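Local coordinates for phosphoribosylaminoimidazole-succinocarboxamide synthase (Saccharomyces cerevisiae, PDB 2CNQ), which catalyses the ATP-dependent joining of 4-carboxy-5-aminoimidazole ribotide to L-aspartate, forming SAICAR in the de novo synthesis of purines, at residues A[287-290]-A[291-295]; A[176-179]-A[180-184]; A[97-100]-A[101-105]. One frame throughout, in Å; residues are numbered along the deposited sequence.

Contact 1: residues A[287-290]-A[291-295]; sequences RTRA and KYIEA. With SO4 (sulfate ion), chain J.
Arg-289 and Ile-293, one helical turn apart, cross at a slant, and the isoleucine sets its CD1 methyl over one face of the guanidinium, 3.4 Å from NH1. The arginine gets there by keeping CG anti to its backbone N (chi1 -168°) and running extended to NE, which lays its aliphatic part past Ile-293 CD1, 3.9 Å from CG. An arginine suits the place because it offers greasy methylenes to the isoleucine and a flat cation beyond. That cation meets a sulfate, probably from the crystallisation liquor, at its edge: NH1 donates to O3 and NH2 to O4, each at 2.8 Å and almost straight. NH2 also makes a salt bridge to Glu-52, and NE is bonded to Pro-51 O, which together fix the rotation of the group. With an alanine here, Glu-52 would probably lose the cation it pairs with, and the Ile-293 methyl the guanidinium it lies over.

On the next face Thr-288 and Tyr-292 lie side by side and point the same way. CG2 of the threonine rests 3.7 Å from CE2 of the ring, while OG1 turns back to Ile-284 O, satisfying a buried hydroxyl. The backbone beneath is regular: Tyr-292 N reaches Thr-288 O at 3.0 Å.

Within helix 282-300, the arginine and isoleucine face helix 53-67 and the loop before it, with Ile-293 on Leu-56. Tyr-292 reaches strand 228-245, bonding through OH to Asp-239, which lines the pocket of the bound aminoimidazole carboxamide ribonucleotide, and Thr-288 and Lys-291 rest on Phe-262 of helix 261-269.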
# COMPACT_ATOMS: atom_id res chain seq x y z
N ARG A 287 10.74 15.79 -3.46
CA ARG A 287 10.66 14.98 -4.66
C ARG A 287 9.80 13.77 -4.43
O ARG A 287 9.07 13.35 -5.28
CB ARG A 287 12.06 14.60 -5.08
CG ARG A 287 12.79 15.78 -5.70
CD ARG A 287 14.27 15.58 -5.78
NE ARG A 287 14.60 14.57 -6.76
CZ ARG A 287 15.82 14.06 -6.90
NH1 ARG A 287 16.82 14.47 -6.13
NH2 ARG A 287 16.04 13.14 -7.81
N THR A 288 9.92 13.21 -3.25
CA THR A 288 9.08 12.08 -2.92
C THR A 288 7.64 12.51 -2.90
O THR A 288 6.78 11.87 -3.47
CB THR A 288 9.46 11.54 -1.55
OG1 THR A 288 10.80 11.08 -1.61
CG2 THR A 288 8.62 10.38 -1.17
N ARG A 289 7.36 13.59 -2.21
CA ARG A 289 6.02 14.07 -2.10
C ARG A 289 5.45 14.30 -3.48
O ARG A 289 4.33 13.94 -3.77
CB ARG A 289 6.01 15.33 -1.29
CG ARG A 289 4.63 15.76 -0.89
CD ARG A 289 4.70 16.99 -0.05
NE ARG A 289 3.42 17.39 0.46
CZ ARG A 289 2.58 18.18 -0.15
NH1 ARG A 289 2.83 18.68 -1.32
NH2 ARG A 289 1.45 18.48 0.45
N ALA A 290 6.23 14.93 -4.32
CA ALA A 290 5.74 15.27 -5.63
C ALA A 290 5.50 14.06 -6.45
O ALA A 290 4.57 14.02 -7.23
CB ALA A 290 6.70 16.19 -6.32
N LYS A 291 6.34 13.06 -6.34
CA LYS A 291 6.11 11.83 -7.07
C LYS A 291 4.84 11.18 -6.63
O LYS A 291 4.09 10.68 -7.44
CB LYS A 291 7.29 10.90 -6.85
CG LYS A 291 8.44 11.25 -7.72
CD LYS A 291 9.69 10.44 -7.33
CE LYS A 291 10.86 10.66 -8.24
NZ LYS A 291 10.56 10.35 -9.65
N TYR A 292 4.60 11.15 -5.33
CA TYR A 292 3.39 10.54 -4.84
C TYR A 292 2.21 11.29 -5.36
O TYR A 292 1.22 10.69 -5.75
CB TYR A 292 3.36 10.54 -3.33
CG TYR A 292 4.08 9.40 -2.68
CD1 TYR A 292 3.44 8.69 -1.71
CD2 TYR A 292 5.36 9.04 -3.03
CE1 TYR A 292 4.06 7.64 -1.07
CE2 TYR A 292 5.99 8.01 -2.40
CZ TYR A 292 5.34 7.32 -1.41
OH TYR A 292 6.01 6.33 -0.81
N ILE A 293 2.28 12.61 -5.33
CA ILE A 293 1.16 13.39 -5.79
C ILE A 293 0.94 13.19 -7.26
O ILE A 293 -0.18 13.14 -7.69
CB ILE A 293 1.36 14.85 -5.39
CG1 ILE A 293 1.13 14.98 -3.89
CG2 ILE A 293 0.44 15.74 -6.16
CD1 ILE A 293 1.60 16.26 -3.30
N GLU A 294 2.00 13.07 -8.04
CA GLU A 294 1.82 12.83 -9.45
C GLU A 294 1.13 11.52 -9.67
O GLU A 294 0.25 11.41 -10.49
CB GLU A 294 3.14 12.90 -10.15
CG GLU A 294 3.05 12.66 -11.63
CD GLU A 294 2.32 13.74 -12.39
OE1 GLU A 294 2.19 13.55 -13.60
OE2 GLU A 294 1.97 14.77 -11.85
N ALA A 295 1.54 10.49 -8.95
CA ALA A 295 0.85 9.23 -9.06
C ALA A 295 -0.60 9.42 -8.72
O ALA A 295 -1.47 8.93 -9.40
CB ALA A 295 1.46 8.21 -8.18
S SO4 J . 0.47 21.22 -1.94
O1 SO4 J . 1.32 22.23 -1.32
O2 SO4 J . -0.65 21.85 -2.61
O3 SO4 J . 1.28 20.42 -2.85
O4 SO4 J . -0.08 20.34 -0.92

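Contact 2: residues A[176-179]-A[180-184]; sequences PAQA and AELVG
In the conformer described here, one of two, Gln-178 bends its side chain forward along the short helix 176-183 to touch both Glu-181 and Leu-182. Its CG is anti to the backbone N, and a turn at chi2 of 61° then brings the amide round, so that NE2 comes 3.8 Å from Leu-182 CD2 and 3.9 Å from Glu-181 CB. These are van der Waals contacts. The glutamine lies at about a right angle to Glu-181, with the amide and carboxylate planes 53° apart.

Glu-181 is folded too: its CG sits beside the backbone N, and a second bend curls the carboxylate back over the preceding turn. There a water donates to both Glu-181 OE2 and Ala-177 O, 2.7 Å from each, linking the acid to a carbonyl that already accepts from Glu-181 N. Val-183 has its CG2 methyl 3.4 Å from Ala-179 O. Ala-179 and Ala-180 are small enough for the inner side, Ala-179 against Leu-117 of strand 113-122 and both against Ser-188 of the following helix.

Pro-176, with no N-H to leave unbonded, is well placed in the first turn. Gly-184 ends the helix with a positive phi of 102°, where a CB would collide with the preceding carbonyl O, and it also serves as N-cap of helix 185-209. The arrangement is thus a junction of two helices that turns at one glycine, close to a bound succinate.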
# COMPACT_ATOMS: atom_id res chain seq x y z
N PRO A 176 3.66 -19.23 -3.58
CA PRO A 176 2.26 -19.49 -3.34
C PRO A 176 2.03 -20.75 -2.57
O PRO A 176 1.15 -20.80 -1.75
CB PRO A 176 1.69 -19.51 -4.74
CG PRO A 176 2.58 -18.60 -5.51
CD PRO A 176 3.93 -18.90 -4.97
N ALA A 177 2.85 -21.76 -2.80
CA ALA A 177 2.67 -22.98 -2.06
C ALA A 177 2.89 -22.76 -0.60
O ALA A 177 2.16 -23.25 0.23
CB ALA A 177 3.59 -24.03 -2.60
N GLN A 178 3.92 -22.00 -0.25
CA GLN A 178 4.14 -21.71 1.15
C GLN A 178 3.05 -20.84 1.70
O GLN A 178 2.64 -21.02 2.82
CB GLN A 178 5.50 -21.11 1.33
CG GLN A 178 5.81 -20.71 2.74
CD GLN A 178 5.78 -21.83 3.70
OE1 GLN A 178 6.30 -22.91 3.43
NE2 GLN A 178 5.27 -21.56 4.89
N ALA A 179 2.55 -19.92 0.91
CA ALA A 179 1.43 -19.15 1.37
C ALA A 179 0.27 -20.04 1.69
O ALA A 179 -0.41 -19.83 2.67
CB ALA A 179 1.04 -18.14 0.35
N ALA A 180 0.05 -21.07 0.88
CA ALA A 180 -1.03 -21.99 1.13
C ALA A 180 -0.76 -22.79 2.38
O ALA A 180 -1.69 -23.16 3.06
CB ALA A 180 -1.21 -22.89 -0.04
N GLU A 181 0.48 -23.06 2.71
CA GLU A 181 0.77 -23.65 3.99
C GLU A 181 0.32 -22.77 5.11
O GLU A 181 -0.18 -23.25 6.11
CB GLU A 181 2.25 -23.91 4.12
CG GLU A 181 2.75 -24.94 3.20
CD GLU A 181 2.09 -26.26 3.37
OE1 GLU A 181 2.01 -26.71 4.53
OE2 GLU A 181 1.65 -26.86 2.38
N LEU A 182 0.50 -21.48 4.97
CA LEU A 182 0.12 -20.57 6.00
C LEU A 182 -1.34 -20.34 6.10
O LEU A 182 -1.87 -20.25 7.19
CB LEU A 182 0.81 -19.24 5.78
CG LEU A 182 2.30 -19.27 5.85
CD1 LEU A 182 2.83 -17.89 5.57
CD2 LEU A 182 2.80 -19.77 7.16
N VAL A 183 -2.02 -20.23 4.98
CA VAL A 183 -3.38 -19.76 5.00
C VAL A 183 -4.41 -20.73 4.51
O VAL A 183 -5.57 -20.42 4.58
CB VAL A 183 -3.55 -18.42 4.30
CG1 VAL A 183 -2.48 -17.47 4.78
CG2 VAL A 183 -3.52 -18.58 2.81
N GLY A 184 -3.96 -21.87 4.03
CA GLY A 184 -4.84 -22.86 3.50
C GLY A 184 -4.85 -22.86 2.01
O GLY A 184 -4.72 -21.82 1.39
O HOH W 1 0.96 -25.64 0.08

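Contact 3: residues A[97-100]-A[101-105]; sequences KYKT and QLEDR
This is the weakly bonded C-terminal end of helix 96-102: its side chains and backbone meet as the chain leaves it through a type II beta turn, Leu-102 to Arg-105, and enters strand 106-110 of the four-stranded antiparallel sheet. The last turn tightens. Lys-99 O accepts from Glu-103 N at 2.8 Å, nearly in line with the carbonyl, and also from Leu-102 N, which approaches from above the carbonyl plane; two N-H groups thus grip one oxygen.

Gln-101 supplies a side-chain bond where the backbone pattern changes. Its extended chain runs back beside Tyr-98, pointing the same way with amide and ring planes 29° apart, and NE2 donates to Lys-97 O at 2.8 Å. The acceptor lies close to the amide plane, while OE1 takes the N-H of Glu-7, so both ends of the amide are used and its flip is settled. A glutamine fits because it has the length to reach back a turn and both a donor and an acceptor to spend. Tyr-98 bonds through OH to Asp-9, and Leu-102 sends its hydrocarbon onto Leu-32 and Val-34 of strand 30-35.

Lys-99 and Glu-103 cross at about a right angle. In the conformer described, one of two, Glu-103 CG stands between its own N and carbonyl carbon (chi1 65°), which turns the carboxylate back until OE1 lies 3.7 Å from Lys-99 CG. The charged ends stay 4.4 Å apart, NZ to OE1, too far for a salt bridge. A water joins them, accepting from NZ and donating to OE1.

Across the turn, a second water donates to Thr-100 O and Glu-103 O and accepts from Arg-105 NE, in the guanidinium plane, at 2.8 Å.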
# COMPACT_ATOMS: atom_id res chain seq x y z
N LYS A 97 -7.53 20.36 18.18
CA LYS A 97 -6.30 19.73 18.52
C LYS A 97 -6.23 18.34 17.96
O LYS A 97 -5.17 17.87 17.61
CB LYS A 97 -6.18 19.66 20.02
CG LYS A 97 -4.93 19.06 20.54
CD LYS A 97 -5.00 18.93 22.05
CE LYS A 97 -4.97 20.22 22.75
NZ LYS A 97 -4.88 20.03 24.19
N TYR A 98 -7.35 17.67 17.91
CA TYR A 98 -7.42 16.32 17.39
C TYR A 98 -7.83 16.28 15.97
O TYR A 98 -7.29 15.52 15.19
CB TYR A 98 -8.37 15.51 18.25
CG TYR A 98 -8.00 15.58 19.69
CD1 TYR A 98 -6.80 15.10 20.15
CD2 TYR A 98 -8.83 16.23 20.58
CE1 TYR A 98 -6.44 15.23 21.45
CE2 TYR A 98 -8.48 16.36 21.90
CZ TYR A 98 -7.27 15.89 22.32
OH TYR A 98 -6.94 16.04 23.63
N LYS A 99 -8.81 17.08 15.60
CA LYS A 99 -9.31 17.01 14.26
C LYS A 99 -8.23 17.30 13.26
O LYS A 99 -8.16 16.69 12.21
CB LYS A 99 -10.48 17.92 14.11
CG LYS A 99 -11.17 17.70 12.82
CD LYS A 99 -12.39 18.53 12.69
CE LYS A 99 -13.20 18.09 11.53
NZ LYS A 99 -14.09 19.19 11.15
N THR A 100 -7.36 18.22 13.56
CA THR A 100 -6.31 18.54 12.63
C THR A 100 -5.36 17.38 12.44
O THR A 100 -4.71 17.28 11.43
CB THR A 100 -5.55 19.75 13.05
OG1 THR A 100 -5.02 19.51 14.34
CG2 THR A 100 -6.38 20.99 13.00
N GLN A 101 -5.26 16.51 13.42
CA GLN A 101 -4.42 15.37 13.33
C GLN A 101 -5.06 14.21 12.61
O GLN A 101 -4.37 13.21 12.33
CB GLN A 101 -4.08 14.86 14.70
CG GLN A 101 -3.38 15.84 15.55
CD GLN A 101 -2.99 15.20 16.83
OE1 GLN A 101 -2.14 14.32 16.81
NE2 GLN A 101 -3.65 15.52 17.91
N LEU A 102 -6.36 14.28 12.40
CA LEU A 102 -7.09 13.17 11.89
C LEU A 102 -7.72 13.41 10.57
O LEU A 102 -7.92 12.49 9.80
CB LEU A 102 -8.17 12.81 12.89
CG LEU A 102 -7.65 12.34 14.24
CD1 LEU A 102 -8.80 12.15 15.17
CD2 LEU A 102 -6.85 11.07 14.09
N GLU A 103 -8.13 14.63 10.30
CA GLU A 103 -8.94 14.86 9.16
C GLU A 103 -8.18 14.54 7.89
O GLU A 103 -7.01 14.81 7.77
CB GLU A 103 -9.47 16.28 9.15
CG GLU A 103 -8.39 17.32 9.00
CD GLU A 103 -8.86 18.70 9.30
OE1 GLU A 103 -10.07 18.92 9.47
OE2 GLU A 103 -8.01 19.60 9.38
N ASP A 104 -8.90 13.93 6.97
CA ASP A 104 -8.44 13.59 5.64
C ASP A 104 -7.43 12.50 5.58
O ASP A 104 -7.07 12.09 4.49
CB ASP A 104 -7.93 14.82 4.90
CG ASP A 104 -9.00 15.82 4.72
OD1 ASP A 104 -8.77 16.98 5.05
OD2 ASP A 104 -10.07 15.41 4.25
N ARG A 105 -7.00 12.00 6.72
CA ARG A 105 -6.00 10.96 6.73
C ARG A 105 -6.46 9.78 7.55
O ARG A 105 -5.68 8.93 7.88
CB ARG A 105 -4.70 11.47 7.30
CG ARG A 105 -4.85 12.00 8.69
CD ARG A 105 -3.57 12.42 9.29
NE ARG A 105 -2.97 13.55 8.62
CZ ARG A 105 -1.86 13.54 7.91
NH1 ARG A 105 -1.21 12.44 7.69
NH2 ARG A 105 -1.37 14.66 7.44
O HOH W 2 -11.77 20.68 10.31
O HOH W 3 -4.78 15.67 9.13

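How the contacts relate
Along the chain contact 3 comes first, then contact 2, then contact 1, each closed before the next opens and each a local affair of one helix. No two of them touch. Contacts 1 and 3 are the closer pair, with centres 22 Å and nearest atoms about 8 Å apart, and both have side chains on helix 53-67. Contact 2 lies across the centre of the chain, 35 Å from contact 1 and 39 Å from contact 3 between centres. It packs on strand 113-122 of the mixed sheet, which also contains strand 228-245 beneath contact 1. Contact 3 instead leads into the antiparallel sheet. The three helices thus lie in separate parts of a monomeric enzyme.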